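Local coordinates for protein malonyl-CoA decarboxylase (Rhodopseudomonas palustris, PDB 4KSA) that probably catalyses the decarboxylation of malonyl-CoA to acetyl-CoA and carbon dioxide, at residues E121-L126 / D158-L163; A135-R140 / H162-W167. One frame throughout, in Å; residues are numbered along the deposited sequence.

In the fold
From the N terminus, the chain reaches helix 118-126, passes through a short connection into helix 132-146 and then comes back along helix 154-167, where both contacts end. Interaction 1 closes the longer loop, joining 121-126 to 158-163. Interaction 2 starts inside that loop, at 135-140, and finishes slightly further on, at 162-167, so the two interleave and share H162 and L163. Between them F160 also packs on L136 and M139, making one continuous core of the three helices, all in the helical N-terminal domain of the malonyl-CoA decarboxylase family. Helix 154-167 is thus held by both preceding helices, while its H162 reaches a magnesium ion shared with a second subunit.

Interaction 1. Residues E121-L126 / D158-L163; sequences ELIRRL and DDFVHL. With MG (magnesium ion), chain E.
I123 plugs into the groove between F160 and L163, and its atoms divide the work. CB lies 3.6 Å from L163 CD1, and the CG2 branch leans on the same methyl, L163 CD1, at 3.7 Å. The other branch runs toward F160: I123 CG1, set beside the backbone N, lies 4.2 Å from F160 CZ, and with the chain extended beyond it (chi2 177°) CD1 ends over the middle of the phenyl face. There it makes a CH-pi contact, I123 CD1 sitting 3.5 Å from the F160 ring centroid and only 9° off the ring normal.

The next residue, R124, touches the other methyl of L163. CD2 of L163 is 3.8 Å from R124 CG and 3.5 Å from R124 NH1, so the aliphatic base and the polar end of the arginine both touch it. The guanidinium is held by acidic groups: R124 NE and NH2 both grip E121 OE1 in the guanidinium plane, and NH2 also pairs with E116. The second oxygen of E121 takes R125 NE in a nearly straight bond at its anti lone pair.

Beside this, H162 NE2 coordinates magnesium at 2.5 Å, together with H162 of a second subunit. The two segments thus meet through van der Waals contact and one CH-pi contact, with no polar bond between them; pairing of R124 and R125 with E121, and of R124 with E116, probably offsets the arginine charge beside this apolar surface.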
# COMPACT_ATOMS: atom_id res chain seq x y z
N GLU A 121 22.99 -25.87 -11.68
CA GLU A 121 23.15 -25.73 -10.25
C GLU A 121 23.98 -24.48 -9.94
O GLU A 121 23.72 -23.80 -8.94
CB GLU A 121 23.81 -26.97 -9.66
CG GLU A 121 23.86 -27.00 -8.14
CD GLU A 121 22.49 -26.74 -7.52
OE1 GLU A 121 21.47 -27.23 -8.09
OE2 GLU A 121 22.43 -26.06 -6.47
N LEU A 122 24.96 -24.19 -10.79
CA LEU A 122 25.82 -23.02 -10.61
C LEU A 122 25.04 -21.71 -10.77
O LEU A 122 25.25 -20.74 -10.01
CB LEU A 122 26.97 -23.03 -11.61
CG LEU A 122 27.85 -21.78 -11.54
CD1 LEU A 122 28.49 -21.72 -10.14
CD2 LEU A 122 28.90 -21.78 -12.66
N ILE A 123 24.17 -21.66 -11.78
CA ILE A 123 23.36 -20.47 -12.02
C ILE A 123 22.34 -20.33 -10.88
O ILE A 123 22.16 -19.23 -10.33
CB ILE A 123 22.67 -20.54 -13.41
CG1 ILE A 123 23.73 -20.55 -14.52
CG2 ILE A 123 21.78 -19.32 -13.64
CD1 ILE A 123 23.17 -20.68 -15.93
N ARG A 124 21.70 -21.44 -10.51
CA ARG A 124 20.70 -21.42 -9.43
C ARG A 124 21.28 -20.87 -8.16
O ARG A 124 20.61 -20.13 -7.44
CB ARG A 124 20.13 -22.80 -9.14
CG ARG A 124 19.05 -23.21 -10.11
CD ARG A 124 18.31 -24.43 -9.60
NE ARG A 124 19.12 -25.62 -9.72
CZ ARG A 124 19.05 -26.46 -10.75
NH1 ARG A 124 18.20 -26.22 -11.73
NH2 ARG A 124 19.86 -27.50 -10.80
N ARG A 125 22.54 -21.21 -7.89
CA ARG A 125 23.17 -20.71 -6.68
C ARG A 125 23.57 -19.26 -6.80
O ARG A 125 23.44 -18.50 -5.84
CB ARG A 125 24.38 -21.58 -6.35
CG ARG A 125 23.98 -23.00 -6.06
CD ARG A 125 25.09 -23.79 -5.39
NE ARG A 125 24.63 -25.16 -5.17
CZ ARG A 125 25.15 -26.00 -4.27
NH1 ARG A 125 26.17 -25.62 -3.50
NH2 ARG A 125 24.60 -27.20 -4.11
N LEU A 126 24.04 -18.85 -7.97
CA LEU A 126 24.45 -17.46 -8.18
C LEU A 126 23.26 -16.54 -8.08
O LEU A 126 23.41 -15.34 -7.88
CB LEU A 126 25.08 -17.30 -9.56
CG LEU A 126 26.43 -17.96 -9.77
CD1 LEU A 126 26.87 -17.76 -11.20
CD2 LEU A 126 27.44 -17.36 -8.79
N ASP A 158 21.00 -22.38 -23.49
CA ASP A 158 19.84 -23.23 -23.30
C ASP A 158 19.57 -23.47 -21.82
O ASP A 158 18.42 -23.63 -21.42
CB ASP A 158 20.03 -24.58 -24.01
CG ASP A 158 19.83 -24.48 -25.52
OD1 ASP A 158 19.87 -25.54 -26.19
OD2 ASP A 158 19.63 -23.36 -26.05
N ASP A 159 20.61 -23.48 -21.00
CA ASP A 159 20.40 -23.69 -19.58
C ASP A 159 19.86 -22.43 -18.92
O ASP A 159 19.05 -22.50 -17.99
CB ASP A 159 21.71 -24.13 -18.91
CG ASP A 159 22.06 -25.58 -19.23
OD1 ASP A 159 23.26 -25.90 -19.33
OD2 ASP A 159 21.11 -26.39 -19.36
N PHE A 160 20.30 -21.27 -19.41
CA PHE A 160 19.83 -20.00 -18.88
C PHE A 160 18.34 -19.87 -19.14
O PHE A 160 17.59 -19.46 -18.26
CB PHE A 160 20.57 -18.83 -19.55
CG PHE A 160 21.84 -18.46 -18.87
CD1 PHE A 160 21.83 -17.66 -17.74
CD2 PHE A 160 23.07 -18.91 -19.35
CE1 PHE A 160 23.01 -17.30 -17.09
CE2 PHE A 160 24.25 -18.56 -18.71
CZ PHE A 160 24.21 -17.75 -17.58
N VAL A 161 17.92 -20.23 -20.34
CA VAL A 161 16.52 -20.14 -20.72
C VAL A 161 15.66 -21.07 -19.87
O VAL A 161 14.55 -20.72 -19.49
CB VAL A 161 16.34 -20.45 -22.23
CG1 VAL A 161 14.85 -20.48 -22.61
CG2 VAL A 161 17.04 -19.39 -23.06
N HIS A 162 16.16 -22.26 -19.54
CA HIS A 162 15.36 -23.15 -18.72
C HIS A 162 15.08 -22.53 -17.34
O HIS A 162 13.97 -22.60 -16.85
CB HIS A 162 16.05 -24.51 -18.55
CG HIS A 162 15.28 -25.47 -17.69
ND1 HIS A 162 14.06 -26.00 -18.06
CD2 HIS A 162 15.55 -25.98 -16.46
CE1 HIS A 162 13.61 -26.78 -17.09
NE2 HIS A 162 14.49 -26.78 -16.11
N LEU A 163 16.10 -21.93 -16.74
CA LEU A 163 15.92 -21.32 -15.42
C LEU A 163 15.15 -20.00 -15.46
O LEU A 163 14.21 -19.82 -14.67
CB LEU A 163 17.28 -21.14 -14.73
CG LEU A 163 18.06 -22.46 -14.57
CD1 LEU A 163 19.52 -22.19 -14.22
CD2 LEU A 163 17.40 -23.31 -13.51
MG MG E . 14.35 -28.53 -14.38

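Interaction 2. Residues A135-R140 / H162-W167. With MG (magnesium ion), chain E.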
# COMPACT_ATOMS: atom_id res chain seq x y z
N ALA A 135 22.33 -9.61 -12.42
CA ALA A 135 23.66 -9.96 -12.88
C ALA A 135 23.58 -11.13 -13.87
O ALA A 135 24.27 -11.14 -14.89
CB ALA A 135 24.53 -10.30 -11.69
N LEU A 136 22.72 -12.11 -13.58
CA LEU A 136 22.58 -13.25 -14.48
C LEU A 136 22.02 -12.84 -15.82
O LEU A 136 22.34 -13.43 -16.84
CB LEU A 136 21.69 -14.33 -13.87
CG LEU A 136 22.34 -15.43 -13.03
CD1 LEU A 136 23.51 -16.06 -13.79
CD2 LEU A 136 22.83 -14.85 -11.75
N VAL A 137 21.16 -11.83 -15.83
CA VAL A 137 20.59 -11.38 -17.09
C VAL A 137 21.69 -10.73 -17.91
O VAL A 137 21.79 -10.95 -19.13
CB VAL A 137 19.45 -10.37 -16.89
CG1 VAL A 137 19.04 -9.75 -18.23
CG2 VAL A 137 18.25 -11.07 -16.23
N LYS A 138 22.52 -9.94 -17.24
CA LYS A 138 23.62 -9.25 -17.89
C LYS A 138 24.60 -10.27 -18.42
O LYS A 138 25.13 -10.12 -19.50
CB LYS A 138 24.32 -8.29 -16.93
CG LYS A 138 24.13 -6.80 -17.28
CD LYS A 138 22.65 -6.37 -17.22
CE LYS A 138 22.10 -6.38 -15.76
NZ LYS A 138 20.60 -6.39 -15.62
N MSE A 139 24.80 -11.34 -17.65
CA MSE A 139 25.71 -12.42 -18.05
C MSE A 139 25.14 -13.18 -19.24
O MSE A 139 25.86 -13.58 -20.15
CB MSE A 139 25.93 -13.36 -16.86
CG MSE A 139 26.94 -14.50 -17.13
SE MSE A 139 27.43 -15.48 -15.51
CE MSE A 139 26.68 -17.19 -15.91
N ARG A 140 23.83 -13.38 -19.25
CA ARG A 140 23.22 -14.09 -20.35
C ARG A 140 23.33 -13.22 -21.60
O ARG A 140 23.47 -13.71 -22.71
CB ARG A 140 21.76 -14.39 -20.02
CG ARG A 140 21.17 -15.48 -20.90
CD ARG A 140 19.77 -15.15 -21.37
NE ARG A 140 19.43 -16.01 -22.49
CZ ARG A 140 18.38 -15.84 -23.29
NH1 ARG A 140 18.18 -16.69 -24.29
NH2 ARG A 140 17.54 -14.84 -23.09
N HIS A 162 16.16 -22.26 -19.54
CA HIS A 162 15.36 -23.15 -18.72
C HIS A 162 15.08 -22.53 -17.34
O HIS A 162 13.97 -22.60 -16.85
CB HIS A 162 16.05 -24.51 -18.55
CG HIS A 162 15.28 -25.47 -17.69
ND1 HIS A 162 14.06 -26.00 -18.06
CD2 HIS A 162 15.55 -25.98 -16.46
CE1 HIS A 162 13.61 -26.78 -17.09
NE2 HIS A 162 14.49 -26.78 -16.11
N LEU A 163 16.10 -21.93 -16.74
CA LEU A 163 15.92 -21.32 -15.42
C LEU A 163 15.15 -20.00 -15.46
O LEU A 163 14.21 -19.82 -14.67
CB LEU A 163 17.28 -21.14 -14.73
CG LEU A 163 18.06 -22.46 -14.57
CD1 LEU A 163 19.52 -22.19 -14.22
CD2 LEU A 163 17.40 -23.31 -13.51
N PHE A 164 15.53 -19.09 -16.36
CA PHE A 164 14.85 -17.80 -16.52
C PHE A 164 13.36 -18.01 -16.78
O PHE A 164 12.51 -17.29 -16.25
CB PHE A 164 15.41 -17.00 -17.71
CG PHE A 164 16.69 -16.29 -17.44
CD1 PHE A 164 17.19 -15.37 -18.35
CD2 PHE A 164 17.43 -16.57 -16.28
CE1 PHE A 164 18.41 -14.73 -18.13
CE2 PHE A 164 18.65 -15.93 -16.04
CZ PHE A 164 19.14 -15.00 -16.97
N THR A 165 13.05 -18.99 -17.62
CA THR A 165 11.67 -19.29 -17.93
C THR A 165 10.91 -19.61 -16.65
O THR A 165 9.80 -19.11 -16.43
CB THR A 165 11.57 -20.48 -18.90
OG1 THR A 165 11.97 -20.05 -20.20
CG2 THR A 165 10.15 -21.01 -18.96
N SER A 166 11.52 -20.43 -15.80
CA SER A 166 10.87 -20.79 -14.56
C SER A 166 10.82 -19.63 -13.57
O SER A 166 9.89 -19.53 -12.78
CB SER A 166 11.57 -21.97 -13.91
OG SER A 166 10.84 -22.37 -12.77
N TRP A 167 11.81 -18.75 -13.61
CA TRP A 167 11.82 -17.62 -12.68
C TRP A 167 10.90 -16.48 -13.09
O TRP A 167 10.21 -15.91 -12.25
CB TRP A 167 13.22 -17.05 -12.52
CG TRP A 167 14.23 -18.01 -12.06
CD1 TRP A 167 14.01 -19.25 -11.55
CD2 TRP A 167 15.65 -17.83 -12.10
NE1 TRP A 167 15.21 -19.86 -11.28
CE2 TRP A 167 16.23 -19.01 -11.61
CE3 TRP A 167 16.48 -16.78 -12.51
CZ2 TRP A 167 17.61 -19.18 -11.52
CZ3 TRP A 167 17.85 -16.94 -12.42
CH2 TRP A 167 18.41 -18.14 -11.93
MG MG E . 14.35 -28.53 -14.38
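F164 drives its ring against helix 132-146, meeting L136, V137 and R140 at once. Its CG stands anti to the carbonyl carbon (chi1 -79°), and the ring reaches out from helix 154-167 far enough to bridge segment axes 12.1 Å apart. The leading atom, F164 CZ, comes to 3.6 Å from L136 O at the ring edge, a carbonyl already engaged by the backbone N of R140. On one flank F164 CE2 is 4.1 Å from L136 CB; V137 CG2 lies as far from F164 CZ, crossing obliquely. The closest approach is the aliphatic part of R140, whose CD lies 3.5 Å from F164 CE1. Beyond it the guanidinium turns almost perpendicular to the ring (83°) and is bound elsewhere, to the carbonyls of A276 and G274 and to D157.

With an alanine in place of F164, L136, V137 and the R140 methylenes would probably face a gap where the ring had been, since this ring makes every close contact between the two segments.

The rest is looser. The nearest approach of W167 is its CZ3, 4.8 Å from L136 CG; K138 faces solvent, and S166 looks the other way, to S166 and W167 of the second subunit. Segments 135-140 and 162-167 run 141° apart, as in an antiparallel helical hairpin, joined by a phenylalanine ring lying against L136, V137 and the aliphatic part of R140; the hairpin belongs to the helical N-terminal part of the enzyme, with one outer surface given over to the subunit interface.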